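Local structure of polyhedrin (Simulium ubiquitum cypovirus, 5A9A) at residues A[34-39]-A[106-111]; A[51-56]-A[199-204]; A[119-124]-A[169-174]. The protein forms the crystalline matrix of cypovirus polyhedra, the insect-virus occlusion bodies in which virus particles are probably embedded and protected. All coordinates share one frame; numbering follows the deposited sequence.

Contact 1 (A[34-39]-A[106-111])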
loop_
_atom_site.group_PDB
_atom_site.type_symbol
_atom_site.label_atom_id
_atom_site.label_comp_id
_atom_site.label_asym_id
_atom_site.label_seq_id
_atom_site.Cartn_x
_atom_site.Cartn_y
_atom_site.Cartn_z
ATOM N N LYS A 34 16.392 -6.760 2.721
ATOM C CA LYS A 34 16.585 -7.150 1.329
ATOM C C LYS A 34 16.357 -5.909 0.483
ATOM O O LYS A 34 15.555 -5.053 0.853
ATOM C CB LYS A 34 15.604 -8.253 0.921
ATOM C CG LYS A 34 15.908 -9.625 1.521
ATOM C CD LYS A 34 15.549 -9.681 2.998
ATOM C CE LYS A 34 16.048 -10.960 3.650
ATOM N NZ LYS A 34 15.868 -10.920 5.126
ATOM N N ARG A 35 17.054 -5.804 -0.646
ATOM C CA ARG A 35 16.978 -4.597 -1.462
ATOM C C ARG A 35 16.853 -4.909 -2.954
ATOM O O ARG A 35 17.650 -5.659 -3.520
ATOM C CB ARG A 35 18.194 -3.703 -1.196
ATOM C CG ARG A 35 18.050 -2.284 -1.732
ATOM C CD ARG A 35 19.028 -1.329 -1.062
ATOM N NE ARG A 35 18.808 0.056 -1.474
ATOM C CZ ARG A 35 19.631 1.065 -1.197
ATOM N NH1 ARG A 35 20.748 0.851 -0.511
ATOM N NH2 ARG A 35 19.343 2.290 -1.615
ATOM N N VAL A 36 15.833 -4.328 -3.576
ATOM C CA VAL A 36 15.549 -4.555 -4.986
ATOM C C VAL A 36 15.466 -3.226 -5.726
ATOM O O VAL A 36 14.789 -2.295 -5.281
ATOM C CB VAL A 36 14.207 -5.298 -5.170
ATOM C CG1 VAL A 36 13.744 -5.230 -6.623
ATOM C CG2 VAL A 36 14.327 -6.740 -4.710
ATOM N N ALA A 37 16.164 -3.137 -6.853
ATOM C CA ALA A 37 16.048 -1.970 -7.721
ATOM C C ALA A 37 15.342 -2.345 -9.019
ATOM O O ALA A 37 15.833 -3.180 -9.784
ATOM C CB ALA A 37 17.423 -1.387 -8.016
ATOM N N ILE A 38 14.177 -1.745 -9.248
ATOM C CA ILE A 38 13.489 -1.871 -10.524
ATOM C C ILE A 38 13.920 -0.705 -11.401
ATOM O O ILE A 38 13.721 0.455 -11.037
ATOM C CB ILE A 38 11.957 -1.812 -10.367
ATOM C CG1 ILE A 38 11.480 -2.782 -9.283
ATOM C CG2 ILE A 38 11.283 -2.111 -11.698
ATOM C CD1 ILE A 38 11.715 -4.247 -9.599
ATOM N N ILE A 39 14.514 -1.011 -12.551
ATOM C CA ILE A 39 15.037 0.020 -13.436
ATOM C C ILE A 39 14.398 -0.061 -14.819
ATOM O O ILE A 39 14.521 -1.074 -15.509
ATOM C CB ILE A 39 16.563 -0.116 -13.603
ATOM C CG1 ILE A 39 17.228 -0.297 -12.238
ATOM C CG2 ILE A 39 17.123 1.102 -14.329
ATOM C CD1 ILE A 39 18.669 -0.737 -12.320
ATOM N N ILE A 106 13.039 -3.434 -18.959
ATOM C CA ILE A 106 13.147 -3.389 -17.505
ATOM C C ILE A 106 14.393 -4.141 -17.062
ATOM O O ILE A 106 14.717 -5.195 -17.607
ATOM C CB ILE A 106 11.944 -4.059 -16.814
ATOM C CG1 ILE A 106 10.636 -3.716 -17.526
ATOM C CG2 ILE A 106 11.888 -3.652 -15.346
ATOM C CD1 ILE A 106 9.458 -4.532 -17.031
ATOM N N MET A 107 15.091 -3.597 -16.074
ATOM C CA MET A 107 16.178 -4.317 -15.430
ATOM C C MET A 107 15.870 -4.420 -13.944
ATOM O O MET A 107 15.479 -3.434 -13.311
ATOM C CB MET A 107 17.514 -3.609 -15.645
ATOM C CG MET A 107 17.913 -3.471 -17.105
ATOM S SD MET A 107 19.554 -2.754 -17.302
ATOM C CE MET A 107 19.291 -1.116 -16.630
ATOM N N ILE A 108 16.038 -5.613 -13.387
ATOM C CA ILE A 108 15.768 -5.822 -11.972
ATOM C C ILE A 108 16.986 -6.379 -11.250
ATOM O O ILE A 108 17.464 -7.473 -11.559
ATOM C CB ILE A 108 14.576 -6.767 -11.753
ATOM C CG1 ILE A 108 13.337 -6.226 -12.473
ATOM C CG2 ILE A 108 14.294 -6.923 -10.265
ATOM C CD1 ILE A 108 12.100 -7.078 -12.289
ATOM N N SER A 109 17.482 -5.605 -10.291
ATOM C CA SER A 109 18.582 -6.029 -9.442
ATOM C C SER A 109 18.025 -6.442 -8.086
ATOM O O SER A 109 17.582 -5.599 -7.308
ATOM C CB SER A 109 19.585 -4.888 -9.274
ATOM O OG SER A 109 20.578 -5.217 -8.322
ATOM N N ALA A 110 18.038 -7.742 -7.812
ATOM C CA ALA A 110 17.521 -8.263 -6.551
ATOM C C ALA A 110 18.673 -8.701 -5.657
ATOM O O ALA A 110 19.519 -9.495 -6.065
ATOM C CB ALA A 110 16.576 -9.423 -6.807
ATOM N N ASN A 111 18.699 -8.185 -4.432
ATOM C CA ASN A 111 19.840 -8.396 -3.550
ATOM C C ASN A 111 19.441 -8.769 -2.130
ATOM O O ASN A 111 18.510 -8.194 -1.564
ATOM C CB ASN A 111 20.703 -7.139 -3.511
ATOM C CG ASN A 111 21.056 -6.639 -4.893
ATOM O OD1 ASN A 111 22.126 -6.942 -5.420
ATOM N ND2 ASN A 111 20.153 -5.870 -5.495
#

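Contact 2 (A[51-56]-A[199-204])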
loop_
_atom_site.group_PDB
_atom_site.type_symbol
_atom_site.label_atom_id
_atom_site.label_comp_id
_atom_site.label_asym_id
_atom_site.label_seq_id
_atom_site.Cartn_x
_atom_site.Cartn_y
_atom_site.Cartn_z
ATOM N N ASP A 51 13.697 2.131 -5.915
ATOM C CA ASP A 51 14.457 1.398 -4.912
ATOM C C ASP A 51 13.549 0.876 -3.800
ATOM O O ASP A 51 12.881 1.652 -3.118
ATOM C CB ASP A 51 15.539 2.320 -4.340
ATOM C CG ASP A 51 16.270 1.712 -3.158
ATOM O OD1 ASP A 51 16.401 0.474 -3.109
ATOM O OD2 ASP A 51 16.715 2.478 -2.275
ATOM N N TYR A 52 13.535 -0.444 -3.625
ATOM C CA TYR A 52 12.702 -1.090 -2.614
ATOM C C TYR A 52 13.561 -1.718 -1.524
ATOM O O TYR A 52 14.656 -2.214 -1.795
ATOM C CB TYR A 52 11.861 -2.213 -3.231
ATOM C CG TYR A 52 10.737 -1.785 -4.151
ATOM C CD1 TYR A 52 10.967 -1.547 -5.498
ATOM C CD2 TYR A 52 9.434 -1.668 -3.679
ATOM C CE1 TYR A 52 9.937 -1.172 -6.345
ATOM C CE2 TYR A 52 8.400 -1.296 -4.517
ATOM C CZ TYR A 52 8.657 -1.051 -5.849
ATOM O OH TYR A 52 7.630 -0.685 -6.686
ATOM N N ASN A 53 13.061 -1.712 -0.293
ATOM C CA ASN A 53 13.673 -2.508 0.767
ATOM C C ASN A 53 12.630 -3.043 1.747
ATOM O O ASN A 53 11.599 -2.411 1.986
ATOM C CB ASN A 53 14.771 -1.721 1.501
ATOM C CG ASN A 53 14.224 -0.811 2.592
ATOM O OD1 ASN A 53 13.687 -1.276 3.598
ATOM N ND2 ASN A 53 14.386 0.492 2.410
ATOM N N ALA A 54 12.897 -4.226 2.290
ATOM C CA ALA A 54 12.019 -4.841 3.281
ATOM C C ALA A 54 12.752 -5.992 3.963
ATOM O O ALA A 54 13.682 -6.564 3.395
ATOM C CB ALA A 54 10.742 -5.336 2.633
ATOM N N PRO A 55 12.350 -6.321 5.197
ATOM C CA PRO A 55 13.026 -7.383 5.949
ATOM C C PRO A 55 12.415 -8.777 5.783
ATOM O O PRO A 55 13.099 -9.755 6.090
ATOM C CB PRO A 55 12.892 -6.910 7.397
ATOM C CG PRO A 55 11.600 -6.167 7.420
ATOM C CD PRO A 55 11.419 -5.555 6.045
ATOM N N GLU A 56 11.171 -8.880 5.315
ATOM C CA GLU A 56 10.545 -10.192 5.136
ATOM C C GLU A 56 10.384 -10.553 3.656
ATOM O O GLU A 56 10.833 -11.609 3.215
ATOM C CB GLU A 56 9.186 -10.255 5.839
ATOM C CG GLU A 56 9.152 -9.598 7.209
ATOM C CD GLU A 56 10.255 -10.088 8.128
ATOM O OE1 GLU A 56 10.749 -11.220 7.933
ATOM O OE2 GLU A 56 10.632 -9.333 9.048
ATOM N N ILE A 199 7.338 -3.725 6.271
ATOM C CA ILE A 199 6.968 -2.447 5.692
ATOM C C ILE A 199 7.784 -2.282 4.416
ATOM O O ILE A 199 8.966 -1.941 4.463
ATOM C CB ILE A 199 7.274 -1.299 6.664
ATOM C CG1 ILE A 199 6.617 -1.575 8.018
ATOM C CG2 ILE A 199 6.794 0.026 6.096
ATOM C CD1 ILE A 199 7.113 -0.685 9.134
ATOM N N ILE A 200 7.151 -2.552 3.282
ATOM C CA ILE A 200 7.837 -2.537 1.999
ATOM C C ILE A 200 8.035 -1.097 1.536
ATOM O O ILE A 200 7.087 -0.428 1.124
ATOM C CB ILE A 200 7.048 -3.332 0.941
ATOM C CG1 ILE A 200 6.768 -4.748 1.455
ATOM C CG2 ILE A 200 7.816 -3.391 -0.370
ATOM C CD1 ILE A 200 5.728 -5.500 0.651
ATOM N N ILE A 201 9.270 -0.618 1.626
ATOM C CA ILE A 201 9.583 0.747 1.234
ATOM C C ILE A 201 9.666 0.870 -0.281
ATOM O O ILE A 201 10.443 0.171 -0.928
ATOM C CB ILE A 201 10.930 1.223 1.821
ATOM C CG1 ILE A 201 10.976 1.002 3.336
ATOM C CG2 ILE A 201 11.163 2.695 1.491
ATOM C CD1 ILE A 201 9.918 1.768 4.102
ATOM N N ARG A 202 8.852 1.757 -0.840
ATOM C CA ARG A 202 8.980 2.143 -2.239
ATOM C C ARG A 202 9.505 3.568 -2.277
ATOM O O ARG A 202 8.739 4.521 -2.123
ATOM C CB ARG A 202 7.628 2.063 -2.951
ATOM C CG ARG A 202 7.689 2.248 -4.469
ATOM C CD ARG A 202 6.279 2.336 -5.048
ATOM N NE ARG A 202 6.239 2.318 -6.509
ATOM C CZ ARG A 202 6.267 3.402 -7.281
ATOM N NH1 ARG A 202 6.348 4.612 -6.744
ATOM N NH2 ARG A 202 6.208 3.277 -8.600
ATOM N N ASN A 203 10.815 3.711 -2.453
ATOM C CA ASN A 203 11.426 5.030 -2.541
ATOM C C ASN A 203 10.979 5.723 -3.822
ATOM O O ASN A 203 10.645 5.063 -4.809
ATOM C CB ASN A 203 12.952 4.923 -2.494
ATOM C CG ASN A 203 13.469 4.514 -1.122
ATOM O OD1 ASN A 203 14.186 3.522 -0.983
ATOM N ND2 ASN A 203 13.105 5.281 -0.101
ATOM N N ASN A 204 10.962 7.052 -3.807
ATOM C CA ASN A 204 10.536 7.812 -4.976
ATOM C C ASN A 204 11.406 7.466 -6.175
ATOM O O ASN A 204 12.617 7.292 -6.032
ATOM C CB ASN A 204 10.625 9.312 -4.697
ATOM C CG ASN A 204 9.739 10.126 -5.613
ATOM O OD1 ASN A 204 8.569 9.799 -5.810
ATOM N ND2 ASN A 204 10.293 11.187 -6.188
HETATM O O HOH W 1 14.060 5.076 -5.896
HETATM O O HOH W 2 11.678 -2.035 5.367
#

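Contact 3 (A[119-124]-A[169-174])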
loop_
_atom_site.group_PDB
_atom_site.type_symbol
_atom_site.label_atom_id
_atom_site.label_comp_id
_atom_site.label_asym_id
_atom_site.label_seq_id
_atom_site.Cartn_x
_atom_site.Cartn_y
_atom_site.Cartn_z
ATOM N N VAL A 119 10.927 -16.768 -5.869
ATOM C CA VAL A 119 10.860 -15.492 -6.568
ATOM C C VAL A 119 9.910 -15.580 -7.761
ATOM O O VAL A 119 9.908 -16.568 -8.501
ATOM C CB VAL A 119 12.257 -15.047 -7.056
ATOM C CG1 VAL A 119 12.143 -13.937 -8.095
ATOM C CG2 VAL A 119 13.109 -14.599 -5.880
ATOM N N ARG A 120 9.095 -14.545 -7.931
ATOM C CA ARG A 120 8.221 -14.435 -9.090
ATOM C C ARG A 120 8.325 -13.029 -9.664
ATOM O O ARG A 120 8.153 -12.048 -8.944
ATOM C CB ARG A 120 6.763 -14.707 -8.710
ATOM C CG ARG A 120 6.499 -16.063 -8.066
ATOM C CD ARG A 120 6.679 -17.215 -9.041
ATOM N NE ARG A 120 6.262 -18.485 -8.449
ATOM C CZ ARG A 120 7.076 -19.327 -7.815
ATOM N NH1 ARG A 120 8.369 -19.051 -7.694
ATOM N NH2 ARG A 120 6.597 -20.454 -7.307
ATOM N N VAL A 121 8.622 -12.940 -10.955
ATOM C CA VAL A 121 8.577 -11.673 -11.674
ATOM C C VAL A 121 7.765 -11.891 -12.939
ATOM O O VAL A 121 8.135 -12.695 -13.794
ATOM C CB VAL A 121 9.977 -11.161 -12.048
ATOM C CG1 VAL A 121 9.871 -9.889 -12.881
ATOM C CG2 VAL A 121 10.810 -10.914 -10.797
ATOM N N GLU A 122 6.652 -11.179 -13.057
ATOM C CA GLU A 122 5.726 -11.437 -14.147
ATOM C C GLU A 122 5.380 -10.173 -14.919
ATOM O O GLU A 122 4.986 -9.160 -14.341
ATOM C CB GLU A 122 4.453 -12.088 -13.603
ATOM C CG GLU A 122 3.550 -12.669 -14.681
ATOM C CD GLU A 122 2.570 -13.691 -14.129
ATOM O OE1 GLU A 122 1.655 -13.295 -13.376
ATOM O OE2 GLU A 122 2.718 -14.891 -14.449
ATOM N N VAL A 123 5.548 -10.241 -16.234
ATOM C CA VAL A 123 5.123 -9.165 -17.114
ATOM C C VAL A 123 3.655 -9.388 -17.442
ATOM O O VAL A 123 3.303 -10.315 -18.171
ATOM C CB VAL A 123 5.955 -9.133 -18.405
ATOM C CG1 VAL A 123 5.535 -7.963 -19.280
ATOM C CG2 VAL A 123 7.437 -9.048 -18.072
ATOM N N GLU A 124 2.802 -8.536 -16.886
ATOM C CA GLU A 124 1.360 -8.705 -17.000
ATOM C C GLU A 124 0.837 -7.892 -18.171
ATOM O O GLU A 124 1.576 -7.101 -18.757
ATOM C CB GLU A 124 0.683 -8.251 -15.707
ATOM C CG GLU A 124 1.345 -8.784 -14.441
ATOM C CD GLU A 124 1.149 -10.279 -14.260
ATOM O OE1 GLU A 124 0.575 -10.925 -15.163
ATOM O OE2 GLU A 124 1.572 -10.808 -13.210
ATOM N N GLU A 169 1.981 -3.643 -21.522
ATOM C CA GLU A 169 2.358 -4.498 -20.403
ATOM C C GLU A 169 2.631 -3.746 -19.105
ATOM O O GLU A 169 2.977 -2.565 -19.107
ATOM C CB GLU A 169 3.572 -5.345 -20.784
ATOM C CG GLU A 169 3.280 -6.311 -21.916
ATOM C CD GLU A 169 4.512 -7.051 -22.395
ATOM O OE1 GLU A 169 5.521 -6.387 -22.713
ATOM O OE2 GLU A 169 4.469 -8.299 -22.450
ATOM N N SER A 170 2.461 -4.463 -18.000
ATOM C CA SER A 170 2.721 -3.938 -16.669
ATOM C C SER A 170 3.556 -4.968 -15.911
ATOM O O SER A 170 4.120 -5.874 -16.525
ATOM C CB SER A 170 1.404 -3.639 -15.949
ATOM O OG SER A 170 0.585 -4.791 -15.868
ATOM N N LEU A 171 3.641 -4.844 -14.591
ATOM C CA LEU A 171 4.585 -5.659 -13.829
ATOM C C LEU A 171 4.079 -6.033 -12.439
ATOM O O LEU A 171 3.503 -5.208 -11.732
ATOM C CB LEU A 171 5.917 -4.912 -13.709
ATOM C CG LEU A 171 7.104 -5.690 -13.137
ATOM C CD1 LEU A 171 7.614 -6.706 -14.147
ATOM C CD2 LEU A 171 8.217 -4.738 -12.731
ATOM N N LYS A 172 4.305 -7.288 -12.059
ATOM C CA LYS A 172 4.009 -7.767 -10.711
ATOM C C LYS A 172 5.176 -8.635 -10.254
ATOM O O LYS A 172 5.709 -9.418 -11.039
ATOM C CB LYS A 172 2.702 -8.569 -10.693
ATOM C CG LYS A 172 2.122 -8.788 -9.296
ATOM C CD LYS A 172 0.718 -9.397 -9.344
ATOM C CE LYS A 172 0.755 -10.878 -9.702
ATOM N NZ LYS A 172 -0.603 -11.504 -9.667
ATOM N N PHE A 173 5.586 -8.496 -8.996
ATOM C CA PHE A 173 6.778 -9.204 -8.521
ATOM C C PHE A 173 6.728 -9.603 -7.051
ATOM O O PHE A 173 5.988 -9.021 -6.255
ATOM C CB PHE A 173 8.026 -8.353 -8.764
ATOM C CG PHE A 173 7.915 -6.951 -8.239
ATOM C CD1 PHE A 173 8.277 -6.654 -6.937
ATOM C CD2 PHE A 173 7.451 -5.931 -9.052
ATOM C CE1 PHE A 173 8.172 -5.362 -6.450
ATOM C CE2 PHE A 173 7.345 -4.637 -8.576
ATOM C CZ PHE A 173 7.709 -4.352 -7.269
ATOM N N LYS A 174 7.542 -10.597 -6.705
ATOM C CA LYS A 174 7.650 -11.091 -5.338
ATOM C C LYS A 174 9.072 -11.580 -5.075
ATOM O O LYS A 174 9.562 -12.467 -5.768
ATOM C CB LYS A 174 6.665 -12.241 -5.105
ATOM C CG LYS A 174 6.600 -12.708 -3.658
ATOM C CD LYS A 174 6.689 -14.224 -3.543
ATOM C CE LYS A 174 5.476 -14.918 -4.140
ATOM N NZ LYS A 174 5.343 -16.309 -3.620
HETATM O O HOH W 3 3.029 -10.098 -20.971
#

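Contact 1 (A[34-39]-A[106-111])
Asn111 grips the carbonyl of Arg35 twice: its backbone N and its side-chain ND2 reach Arg35 O from opposite faces of the carbonyl plane, ND2 at 3.2 Å. With CG beside its own backbone N (chi1 -51°), the Asn111 amide folds back over the strand pair, and its second N-H meets OG of Ser109 in the amide plane, 2.9 Å from ND2. OD1 of Asn111 accepts from Cys224 N and OG of Ser109 bonds to Cys224 O, so both ends of the Asn111 amide are engaged and its rotation is probably fixed. Strands 34-39 and 106-111 run antiparallel, with hydrogen-bonded pairs at Arg35-Asn111, Ala37-Ser109 and Ile39-Met107.

The opposite face of the pair is aliphatic. Ile38 carries CG1 beside its backbone N and bends again at chi2 (-65°), which brings CD1 alongside Ile108, 3.8 Å from its CG2. The CG2 branch of Ile38 lies next to CG2 of Ile106 at 4.0 Å, the two side chains pointing the same way. Val36 divides its methyls, CG1 slanting across to CG2 of Ile108 and CG2 resting on Ala110. Back on the face of Asn111, the bend at the end of Met107 turns CE onto CG2 of Ile39, 3.9 Å away, while helix 211-221 covers Met107, Ser109 and Arg35. The guanidinium of Arg35 leaves the pair to form salt bridges with Asp51 and with Asp127 of the second subunit.

The chemistry implies a two-sided central strand pair: one face seals a hydrophobic core through branched aliphatic contacts, whereas the other combines apolar packing under helix 211-221 with buried polar groups paired to the Cys224 backbone, to Asp51 and to Asp127 of the second subunit.

Contact 2 (A[51-56]-A[199-204])
Segments 51-56 and 199-204 run antiparallel, their end-to-end directions 164° apart, and are joined over a short length only. Asn53 and Ile201 form the hydrogen-bonded pair, Ile201 N to Asn53 O measuring 3.0 Å and the return bond from Asn53 N to Ile201 O being longer at 3.3 Å. Asn203 N adds a bond to Asp51 O, and between them Tyr52 faces Arg202 as a non-hydrogen-bonded pair.

Arg202, extended from CG to NE, lies alongside the Tyr52 ring with CG 3.6 Å from CE2 of Tyr52. Its guanidinium is turned 83° from the ring, and NE makes a weak bond to the phenol OH at 3.3 Å. CG2 of Ile200 meets the ring edge at CD2 of Tyr52. On the other face, with CG placed between the backbone N and the carbonyl carbon (chi1 83°), the Asn53 amide lies alongside Ile201, against its CB and CG1, and its ND2 bonds to Cys128 O of the second subunit. A water bridges Asp51 N and Asn204 O, 2.6 Å from the latter atom.

Strand 201-208 is thereby added as the outermost strand, within this chain, of the large antiparallel sheet of the polyhedrin fold, and it forms part of the interface with the second subunit.

Contact 3 (A[119-124]-A[169-174])
This is an antiparallel strand pairing at the middle of the four-stranded sheet, where 120-124 and 170-174 lie side by side. Six backbone bonds join them through hydrogen-bonded pairs at Arg120-Lys174, Glu122-Lys172 and Glu124-Ser170. The first two are regular, Lys174 N to Arg120 O measuring 2.7 Å. At the last pair the carbonyls are skewed: the N-H of Glu124 stands well above the carbonyl plane of Ser170, and that of Ser170 above the plane of Glu124.

One face carries Val121, Val123, Leu171 and Phe173. CG1 of Val121 meets CD1 of Leu171 at 4.1 Å, and the valine also rests on Leu160 and Ile162 of strand 157-163. The two antiparallel sheets thus pack face to face here as a β-sandwich, with aliphatic and aromatic groups between them. CG1 of Val123 lies across the carboxylate of Glu169, 3.4 Å from OE2, and a water ties that OE2 to Val123 O.

The other face is polar and largely ionisable. Bent at chi2 (-70°), Glu124 swings its carboxylate over Lys172, where OE2 touches CB at 3.6 Å; NZ of Lys172, 4.2 Å from Glu124 OE2, is instead bonded to Ala139 O and makes a cation-pi contact with Trp140. OE1 of Glu122 comes within 2.5 Å of Glu124 OE2, a separation at which one of the two acids probably holds a proton; this OE1 also receives an N-H from Asn130, while OE2 of Glu122 receives the N-H of Gly141.

Contacts 1 and 2 belong to the same six-stranded sheet, where strands 34-41 and 47-54 are neighbours, whereas contact 3 joins strands of the four-stranded sheet. Contact 1 is wholly buried at the centre of the chain; the centres of contacts 2 and 3 lie about 10 and 11 Å from that centre, and both include partly exposed residues. Aliphatic groups of contacts 1 and 3 meet between the sheets, Ile108 CD1 standing 3.6 Å from Val121 CG1, and Tyr52 of contact 2 meets Phe173 edge-to-face. Contact 2 has few cross-strand bonds and a tyrosine-arginine pair, contact 3 an acid-lysine face. Contacts 1 and 2 touch the second subunit; Lys172 and Lys174 pack against the third.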